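Local coordinates for protein malonyl CoA reductase (malonate semialdehyde-forming) (PDB 2EP5) that probably reduces malonyl-CoA to malonate semialdehyde (3-oxopropanoate) with NADPH, as a member of the aspartate-semialdehyde dehydrogenase family, at residues S106-R112 with L145-N150; D114-P118 with E130-F134; P294-V300 with V323-D327. All blocks are in the same frame, centred on the assembly; numbering follows the deposited sequence.

Contact 1: S106-R112 with L145-N150; sequences SNASPFR and LVKNPN
At the carboxyl ends of two strands at the edge of the Rossmann-type sheet, S106 of strand 103-106 forms a parallel bridge with K147 of the outermost strand 144-147, which runs on to the predicted catalytic C151. Two backbone bonds make the bridge: S106 N to V146 O is nearly straight (3.0 Å, 172°), N148 N to S106 O more bent. A long lysine suits this position: bent at chi2 (-73°), K147 turns up into the curl of loop 106-112 and brings its NZ within 2.8 Å of S106 OG. K147 NZ also donates to A108 O (2.8 Å), from above that carbonyl's plane. S106 OG accepts from A108 N, closing an ST turn, and E94, bonded to NZ and OG, probably balances the buried ammonium. A type II turn, S109 to R112, returns R112 across K147. Its guanidinium is sandwiched between S109 CA and the P149-N150 peptide, with N150 N 3.4 Å above the R112 plane. R112 NH2 donates in that plane to N107 O (2.7 Å), NE bonds weakly to N148 O, and E211 pairs with NH1. Helix 87-99 packs on A108 and F111, helix 204-215 on P149 and N150, and helix 334-347 on V146 and N148.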
loop_
_atom_site.group_PDB
_atom_site.type_symbol
_atom_site.label_atom_id
_atom_site.label_comp_id
_atom_site.label_asym_id
_atom_site.label_seq_id
_atom_site.Cartn_x
_atom_site.Cartn_y
_atom_site.Cartn_z
ATOM N N SER A 106 10.797 16.297 -28.510
ATOM C CA SER A 106 9.798 15.427 -27.908
ATOM C C SER A 106 10.311 14.225 -27.128
ATOM O O SER A 106 11.349 13.645 -27.474
ATOM C CB SER A 106 8.859 14.942 -29.017
ATOM O OG SER A 106 8.159 13.779 -28.631
ATOM N N ASN A 107 9.588 13.847 -26.071
ATOM C CA ASN A 107 9.987 12.678 -25.303
ATOM C C ASN A 107 9.079 11.483 -25.586
ATOM O O ASN A 107 9.129 10.476 -24.888
ATOM C CB ASN A 107 10.091 12.980 -23.785
ATOM C CG ASN A 107 8.839 13.642 -23.193
ATOM O OD1 ASN A 107 8.949 14.616 -22.439
ATOM N ND2 ASN A 107 7.664 13.109 -23.502
ATOM N N ALA A 108 8.257 11.596 -26.625
ATOM C CA ALA A 108 7.370 10.500 -27.031
ATOM C C ALA A 108 8.194 9.551 -27.902
ATOM O O ALA A 108 9.097 9.983 -28.612
ATOM C CB ALA A 108 6.185 11.036 -27.815
ATOM N N SER A 109 7.861 8.267 -27.861
ATOM C CA SER A 109 8.591 7.227 -28.599
ATOM C C SER A 109 8.754 7.282 -30.132
ATOM O O SER A 109 9.808 6.910 -30.651
ATOM C CB SER A 109 8.024 5.863 -28.213
ATOM O OG SER A 109 6.664 5.784 -28.567
ATOM N N PRO A 110 7.727 7.723 -30.880
ATOM C CA PRO A 110 7.888 7.766 -32.342
ATOM C C PRO A 110 9.153 8.490 -32.831
ATOM O O PRO A 110 9.485 9.572 -32.344
ATOM C CB PRO A 110 6.607 8.455 -32.806
ATOM C CG PRO A 110 5.601 7.984 -31.786
ATOM C CD PRO A 110 6.372 8.148 -30.491
ATOM N N PHE A 111 9.857 7.869 -33.776
ATOM C CA PHE A 111 11.077 8.429 -34.354
ATOM C C PHE A 111 12.340 8.307 -33.500
ATOM O O PHE A 111 13.440 8.564 -33.992
ATOM C CB PHE A 111 10.879 9.909 -34.700
ATOM C CG PHE A 111 9.905 10.152 -35.814
ATOM C CD1 PHE A 111 10.197 9.739 -37.113
ATOM C CD2 PHE A 111 8.694 10.798 -35.566
ATOM C CE1 PHE A 111 9.294 9.966 -38.154
ATOM C CE2 PHE A 111 7.785 11.029 -36.595
ATOM C CZ PHE A 111 8.087 10.610 -37.896
ATOM N N ARG A 112 12.204 7.922 -32.233
ATOM C CA ARG A 112 13.378 7.828 -31.362
ATOM C C ARG A 112 14.539 7.060 -31.977
ATOM O O ARG A 112 15.704 7.386 -31.740
ATOM C CB ARG A 112 13.020 7.176 -30.031
ATOM C CG ARG A 112 12.424 8.101 -29.002
ATOM C CD ARG A 112 12.232 7.318 -27.712
ATOM N NE ARG A 112 11.362 7.969 -26.742
ATOM C CZ ARG A 112 10.636 7.292 -25.860
ATOM N NH1 ARG A 112 10.686 5.964 -25.850
ATOM N NH2 ARG A 112 9.865 7.931 -24.990
ATOM N N LEU A 145 13.607 17.946 -35.803
ATOM C CA LEU A 145 13.058 17.015 -34.826
ATOM C C LEU A 145 14.162 16.393 -33.979
ATOM O O LEU A 145 15.159 15.874 -34.505
ATOM C CB LEU A 145 12.260 15.904 -35.511
ATOM C CG LEU A 145 11.632 14.896 -34.542
ATOM C CD1 LEU A 145 10.657 15.611 -33.632
ATOM C CD2 LEU A 145 10.914 13.804 -35.302
ATOM N N VAL A 146 13.982 16.468 -32.661
ATOM C CA VAL A 146 14.929 15.906 -31.701
ATOM C C VAL A 146 14.126 15.029 -30.744
ATOM O O VAL A 146 12.991 15.351 -30.392
ATOM C CB VAL A 146 15.662 17.014 -30.894
ATOM C CG1 VAL A 146 16.623 16.380 -29.889
ATOM C CG2 VAL A 146 16.431 17.939 -31.846
ATOM N N LYS A 147 14.701 13.914 -30.328
ATOM C CA LYS A 147 13.986 13.027 -29.436
ATOM C C LYS A 147 14.713 12.743 -28.139
ATOM O O LYS A 147 15.928 12.900 -28.037
ATOM C CB LYS A 147 13.676 11.718 -30.159
ATOM C CG LYS A 147 12.509 11.815 -31.135
ATOM C CD LYS A 147 11.182 11.907 -30.382
ATOM C CE LYS A 147 10.020 12.176 -31.316
ATOM N NZ LYS A 147 8.712 11.894 -30.667
ATOM N N ASN A 148 13.943 12.350 -27.135
ATOM C CA ASN A 148 14.476 11.994 -25.829
ATOM C C ASN A 148 14.078 10.539 -25.637
ATOM O O ASN A 148 13.017 10.110 -26.095
ATOM C CB ASN A 148 13.868 12.880 -24.742
ATOM C CG ASN A 148 14.362 14.305 -24.824
ATOM O OD1 ASN A 148 13.584 15.243 -25.003
ATOM N ND2 ASN A 148 15.670 14.478 -24.700
ATOM N N PRO A 149 14.919 9.757 -24.957
ATOM C CA PRO A 149 14.610 8.343 -24.747
ATOM C C PRO A 149 13.591 7.971 -23.680
ATOM O O PRO A 149 13.136 8.801 -22.892
ATOM C CB PRO A 149 15.982 7.747 -24.442
ATOM C CG PRO A 149 16.626 8.844 -23.642
ATOM C CD PRO A 149 16.256 10.092 -24.434
ATOM N N ASN A 150 13.241 6.691 -23.690
ATOM C CA ASN A 150 12.338 6.096 -22.719
ATOM C C ASN A 150 12.933 6.423 -21.342
ATOM O O ASN A 150 14.155 6.348 -21.154
ATOM C CB ASN A 150 12.276 4.580 -22.976
ATOM C CG ASN A 150 11.838 3.785 -21.764
ATOM O OD1 ASN A 150 12.664 3.372 -20.946
ATOM N ND2 ASN A 150 10.533 3.563 -21.641
#

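Contact 2: D114-P118 with E130-F134; sequences DPDVP and ELLKF
L131 lays its side chain along the ring of P118, the two running in opposite directions, with L131 CB 3.7 Å from P118 CG. Because L131 CG stands anti to its own carbonyl carbon (chi1 -83°), the branched end reaches beyond the ring to the backbone of the turn, where L131 CD1 lies 3.7 Å from P115 O. L132 meets the same proline from another direction: its side chain crosses the ring at about a right angle and sets CD2 4.0 Å from P118 CG. Two leucines in succession suit this place, since L131 gives its CB methylene and L132 a methyl to one compact, rigid ring. The segments belong to the Rossmann-type NAD-binding domain, where the loop after strand 103-106 passes the start of helix 132-140. That loop is shaped by a type I turn from D114 to V117 and by an Asx turn, in which D114 OD1 receives D116 N at 2.8 Å on its anti lone pair; an aspartate is apt here because its short side chain brings a carboxylate oxygen to the backbone N two residues on. The other oxygen, OD2, forms a salt bridge with K139. Polar contact between the segments goes through one water, which donates to L131 O (2.7 Å from the water oxygen) and to D116 O (3.2 Å from it). Farther in, V117 packs on L145 and K147, and L132 on I144 and V146.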
loop_
_atom_site.group_PDB
_atom_site.type_symbol
_atom_site.label_atom_id
_atom_site.label_comp_id
_atom_site.label_asym_id
_atom_site.label_seq_id
_atom_site.Cartn_x
_atom_site.Cartn_y
_atom_site.Cartn_z
ATOM N N ASP A 114 14.993 6.707 -35.318
ATOM C CA ASP A 114 15.197 7.124 -36.701
ATOM C C ASP A 114 16.652 7.561 -36.794
ATOM O O ASP A 114 17.091 8.413 -36.032
ATOM C CB ASP A 114 14.276 8.293 -37.063
ATOM C CG ASP A 114 14.362 8.674 -38.536
ATOM O OD1 ASP A 114 15.456 9.061 -38.999
ATOM O OD2 ASP A 114 13.334 8.583 -39.233
ATOM N N PRO A 115 17.419 6.967 -37.723
ATOM C CA PRO A 115 18.842 7.235 -37.975
ATOM C C PRO A 115 19.200 8.698 -38.216
ATOM O O PRO A 115 20.354 9.088 -38.046
ATOM C CB PRO A 115 19.147 6.378 -39.202
ATOM C CG PRO A 115 18.189 5.240 -39.069
ATOM C CD PRO A 115 16.920 5.925 -38.639
ATOM N N ASP A 116 18.222 9.507 -38.619
ATOM C CA ASP A 116 18.477 10.924 -38.871
ATOM C C ASP A 116 17.996 11.807 -37.728
ATOM O O ASP A 116 18.138 13.033 -37.772
ATOM C CB ASP A 116 17.791 11.371 -40.163
ATOM C CG ASP A 116 18.211 10.544 -41.357
ATOM O OD1 ASP A 116 19.426 10.294 -41.510
ATOM O OD2 ASP A 116 17.322 10.150 -42.140
ATOM N N VAL A 117 17.426 11.186 -36.701
ATOM C CA VAL A 117 16.916 11.934 -35.566
ATOM C C VAL A 117 17.749 11.659 -34.322
ATOM O O VAL A 117 17.923 10.510 -33.914
ATOM C CB VAL A 117 15.445 11.567 -35.298
ATOM C CG1 VAL A 117 14.891 12.403 -34.166
ATOM C CG2 VAL A 117 14.630 11.770 -36.570
ATOM N N PRO A 118 18.282 12.719 -33.699
ATOM C CA PRO A 118 19.099 12.544 -32.493
ATOM C C PRO A 118 18.233 12.124 -31.300
ATOM O O PRO A 118 17.137 12.657 -31.111
ATOM C CB PRO A 118 19.708 13.931 -32.272
ATOM C CG PRO A 118 19.487 14.664 -33.595
ATOM C CD PRO A 118 18.172 14.139 -34.062
ATOM N N GLU A 130 24.687 16.939 -33.734
ATOM C CA GLU A 130 25.269 17.288 -35.020
ATOM C C GLU A 130 24.452 16.686 -36.156
ATOM O O GLU A 130 24.544 17.139 -37.299
ATOM C CB GLU A 130 26.714 16.795 -35.108
ATOM C CG GLU A 130 27.638 17.403 -34.075
ATOM C CD GLU A 130 29.032 17.628 -34.619
ATOM O OE1 GLU A 130 29.161 18.410 -35.586
ATOM O OE2 GLU A 130 29.996 17.027 -34.091
ATOM N N LEU A 131 23.659 15.665 -35.842
ATOM C CA LEU A 131 22.825 15.024 -36.852
ATOM C C LEU A 131 21.875 16.042 -37.438
ATOM O O LEU A 131 21.399 15.878 -38.558
ATOM C CB LEU A 131 21.998 13.882 -36.255
ATOM C CG LEU A 131 22.625 12.500 -36.084
ATOM C CD1 LEU A 131 21.573 11.543 -35.518
ATOM C CD2 LEU A 131 23.138 11.984 -37.424
ATOM N N LEU A 132 21.596 17.095 -36.675
ATOM C CA LEU A 132 20.675 18.126 -37.126
ATOM C C LEU A 132 21.166 18.869 -38.362
ATOM O O LEU A 132 20.370 19.448 -39.097
ATOM C CB LEU A 132 20.403 19.122 -35.992
ATOM C CG LEU A 132 19.588 18.574 -34.816
ATOM C CD1 LEU A 132 19.388 19.662 -33.758
ATOM C CD2 LEU A 132 18.252 18.061 -35.325
ATOM N N LYS A 133 22.473 18.839 -38.593
ATOM C CA LYS A 133 23.070 19.525 -39.739
ATOM C C LYS A 133 22.681 18.941 -41.094
ATOM O O LYS A 133 22.808 19.609 -42.110
ATOM C CB LYS A 133 24.597 19.511 -39.625
ATOM C CG LYS A 133 25.158 20.402 -38.525
ATOM C CD LYS A 133 26.670 20.235 -38.385
ATOM C CE LYS A 133 27.395 20.513 -39.701
ATOM N NZ LYS A 133 28.881 20.383 -39.583
ATOM N N PHE A 134 22.188 17.708 -41.104
ATOM C CA PHE A 134 21.836 17.044 -42.353
ATOM C C PHE A 134 20.415 16.507 -42.373
ATOM O O PHE A 134 19.971 15.936 -43.374
ATOM C CB PHE A 134 22.817 15.895 -42.585
ATOM C CG PHE A 134 24.252 16.275 -42.348
ATOM C CD1 PHE A 134 24.996 16.905 -43.345
ATOM C CD2 PHE A 134 24.850 16.039 -41.110
ATOM C CE1 PHE A 134 26.314 17.295 -43.116
ATOM C CE2 PHE A 134 26.172 16.429 -40.868
ATOM C CZ PHE A 134 26.904 17.060 -41.878
HETATM O O HOH W 1 20.349 13.791 -39.920
#

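Contact 3: P294-V300 with V323-D327; sequences PQPIIDV and VVLGD
V323 touches the ring of P294 with one methyl: its CG1, anti to the backbone N (chi1 177°), sits 3.8 Å from P294 CD. V324 turns the other way, onto V308, V310 and I248. L325 then carries most of the contact. Its CB lies 3.6 Å from P294 CG, ring and leucine stem alongside and pointing opposite ways, while L325 CD1 reaches D299 and V300, 3.6 Å from V300 N and 4.1 Å from D299 CB. A leucine suits the spot because its stem can meet the ring and its branch the helix. Replacing P294 by a glycine would probably open a gap over L325 CB and V323 CG1 and make the cis peptide before it harder to keep. Strand 319-326 lies in the mixed sheet of the dimerisation domain, between strands 244-251 and 308-316, and the short helix rests on the face bearing V323 and L325. Q295 precedes that helix; its O accepts from both I298 N and D299 N, its side chain bonds to N196 of the second subunit, and Q295 N donates to D299 OD2 (3.1 Å), whose partner oxygen OD1 forms a salt bridge with R293. G326 pairs through its backbone with H244, the predicted proton acceptor. At D327, CB lies 3.6 Å from V300 O and 4.2 Å from V300 CG2, and D327 OD1 accepts from L329 N and V330 N.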
loop_
_atom_site.group_PDB
_atom_site.type_symbol
_atom_site.label_atom_id
_atom_site.label_comp_id
_atom_site.label_asym_id
_atom_site.label_seq_id
_atom_site.Cartn_x
_atom_site.Cartn_y
_atom_site.Cartn_z
ATOM N N PRO A 294 20.519 2.700 -3.368
ATOM C CA PRO A 294 19.472 3.721 -3.225
ATOM C C PRO A 294 18.080 3.180 -2.910
ATOM O O PRO A 294 17.791 2.000 -3.108
ATOM C CB PRO A 294 19.495 4.410 -4.573
ATOM C CG PRO A 294 19.694 3.223 -5.501
ATOM C CD PRO A 294 20.782 2.426 -4.795
ATOM N N GLN A 295 17.225 4.072 -2.420
ATOM C CA GLN A 295 15.844 3.752 -2.092
ATOM C C GLN A 295 14.964 4.886 -2.606
ATOM O O GLN A 295 15.261 6.057 -2.395
ATOM C CB GLN A 295 15.644 3.635 -0.577
ATOM C CG GLN A 295 16.170 2.375 0.071
ATOM C CD GLN A 295 15.852 2.346 1.552
ATOM O OE1 GLN A 295 14.708 2.544 1.945
ATOM N NE2 GLN A 295 16.865 2.102 2.382
ATOM N N PRO A 296 13.870 4.545 -3.296
ATOM C CA PRO A 296 12.945 5.540 -3.834
ATOM C C PRO A 296 12.585 6.682 -2.874
ATOM O O PRO A 296 12.786 7.852 -3.201
ATOM C CB PRO A 296 11.734 4.698 -4.201
ATOM C CG PRO A 296 12.378 3.460 -4.719
ATOM C CD PRO A 296 13.463 3.186 -3.696
ATOM N N ILE A 297 12.070 6.348 -1.688
ATOM C CA ILE A 297 11.655 7.381 -0.738
ATOM C C ILE A 297 12.762 8.280 -0.194
ATOM O O ILE A 297 12.477 9.336 0.366
ATOM C CB ILE A 297 10.866 6.785 0.465
ATOM C CG1 ILE A 297 11.762 5.880 1.307
ATOM C CG2 ILE A 297 9.668 6.014 -0.044
ATOM C CD1 ILE A 297 11.070 5.327 2.550
ATOM N N ILE A 298 14.016 7.881 -0.370
ATOM C CA ILE A 298 15.131 8.681 0.123
ATOM C C ILE A 298 15.889 9.425 -0.964
ATOM O O ILE A 298 16.222 10.595 -0.802
ATOM C CB ILE A 298 16.192 7.815 0.853
ATOM C CG1 ILE A 298 15.573 7.085 2.046
ATOM C CG2 ILE A 298 17.358 8.699 1.311
ATOM C CD1 ILE A 298 16.513 6.064 2.660
ATOM N N ASP A 299 16.152 8.744 -2.075
ATOM C CA ASP A 299 16.952 9.311 -3.152
ATOM C C ASP A 299 16.272 9.766 -4.438
ATOM O O ASP A 299 16.902 10.414 -5.268
ATOM C CB ASP A 299 18.051 8.308 -3.498
ATOM C CG ASP A 299 18.869 7.903 -2.285
ATOM O OD1 ASP A 299 19.554 8.781 -1.719
ATOM O OD2 ASP A 299 18.822 6.711 -1.898
ATOM N N VAL A 300 14.999 9.443 -4.616
ATOM C CA VAL A 300 14.300 9.829 -5.837
ATOM C C VAL A 300 14.388 11.316 -6.183
ATOM O O VAL A 300 14.486 11.677 -7.353
ATOM C CB VAL A 300 12.805 9.433 -5.780
ATOM C CG1 VAL A 300 12.034 10.389 -4.887
ATOM C CG2 VAL A 300 12.222 9.417 -7.184
ATOM N N VAL A 323 23.324 -0.950 -8.626
ATOM C CA VAL A 323 21.916 -0.570 -8.546
ATOM C C VAL A 323 21.812 0.939 -8.757
ATOM O O VAL A 323 22.497 1.727 -8.097
ATOM C CB VAL A 323 21.300 -0.928 -7.161
ATOM C CG1 VAL A 323 19.854 -0.456 -7.095
ATOM C CG2 VAL A 323 21.366 -2.448 -6.927
ATOM N N VAL A 324 20.954 1.337 -9.687
ATOM C CA VAL A 324 20.767 2.745 -9.992
ATOM C C VAL A 324 19.301 3.131 -9.824
ATOM O O VAL A 324 18.399 2.323 -10.051
ATOM C CB VAL A 324 21.216 3.056 -11.429
ATOM C CG1 VAL A 324 20.368 2.260 -12.414
ATOM C CG2 VAL A 324 21.110 4.550 -11.702
ATOM N N LEU A 325 19.073 4.373 -9.423
ATOM C CA LEU A 325 17.725 4.870 -9.213
ATOM C C LEU A 325 17.628 6.267 -9.799
ATOM O O LEU A 325 18.582 7.035 -9.748
ATOM C CB LEU A 325 17.421 4.899 -7.714
ATOM C CG LEU A 325 16.010 5.189 -7.158
ATOM C CD1 LEU A 325 15.948 6.589 -6.594
ATOM C CD2 LEU A 325 14.953 4.972 -8.226
ATOM N N GLY A 326 16.473 6.579 -10.374
ATOM C CA GLY A 326 16.261 7.892 -10.949
ATOM C C GLY A 326 14.789 8.269 -10.971
ATOM O O GLY A 326 13.915 7.402 -10.937
ATOM N N ASP A 327 14.512 9.568 -11.006
ATOM C CA ASP A 327 13.139 10.060 -11.056
ATOM C C ASP A 327 12.719 9.908 -12.522
ATOM O O ASP A 327 13.239 10.609 -13.399
ATOM C CB ASP A 327 13.105 11.532 -10.645
ATOM C CG ASP A 327 11.694 12.082 -10.528
ATOM O OD1 ASP A 327 10.815 11.680 -11.321
ATOM O OD2 ASP A 327 11.471 12.940 -9.647
#

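Overall arrangement
From the N terminus, the chain first opens contact 1 at the end of strand 103-106, then reaches the loop 114-118. Contact 2 closes against 130-134 before helix 132-140 leads into strand 144-147, where contact 1 closes, so contact 2 is nested within the larger loop. The two touch: K147 N lies 2.9 Å from P118 O, a probable hydrogen bond. Both lie in the beta-alpha-beta crossover from strand 103-106 through helix 132-140 to strand 144-147. Contact 3 follows in series, closing a loop through strand 308-316 and joining the short helix 296-299 to strand 319-326 of the dimerisation-domain sheet. Its centre is about 24 Å from that of contact 1 and about 33 Å from that of contact 2.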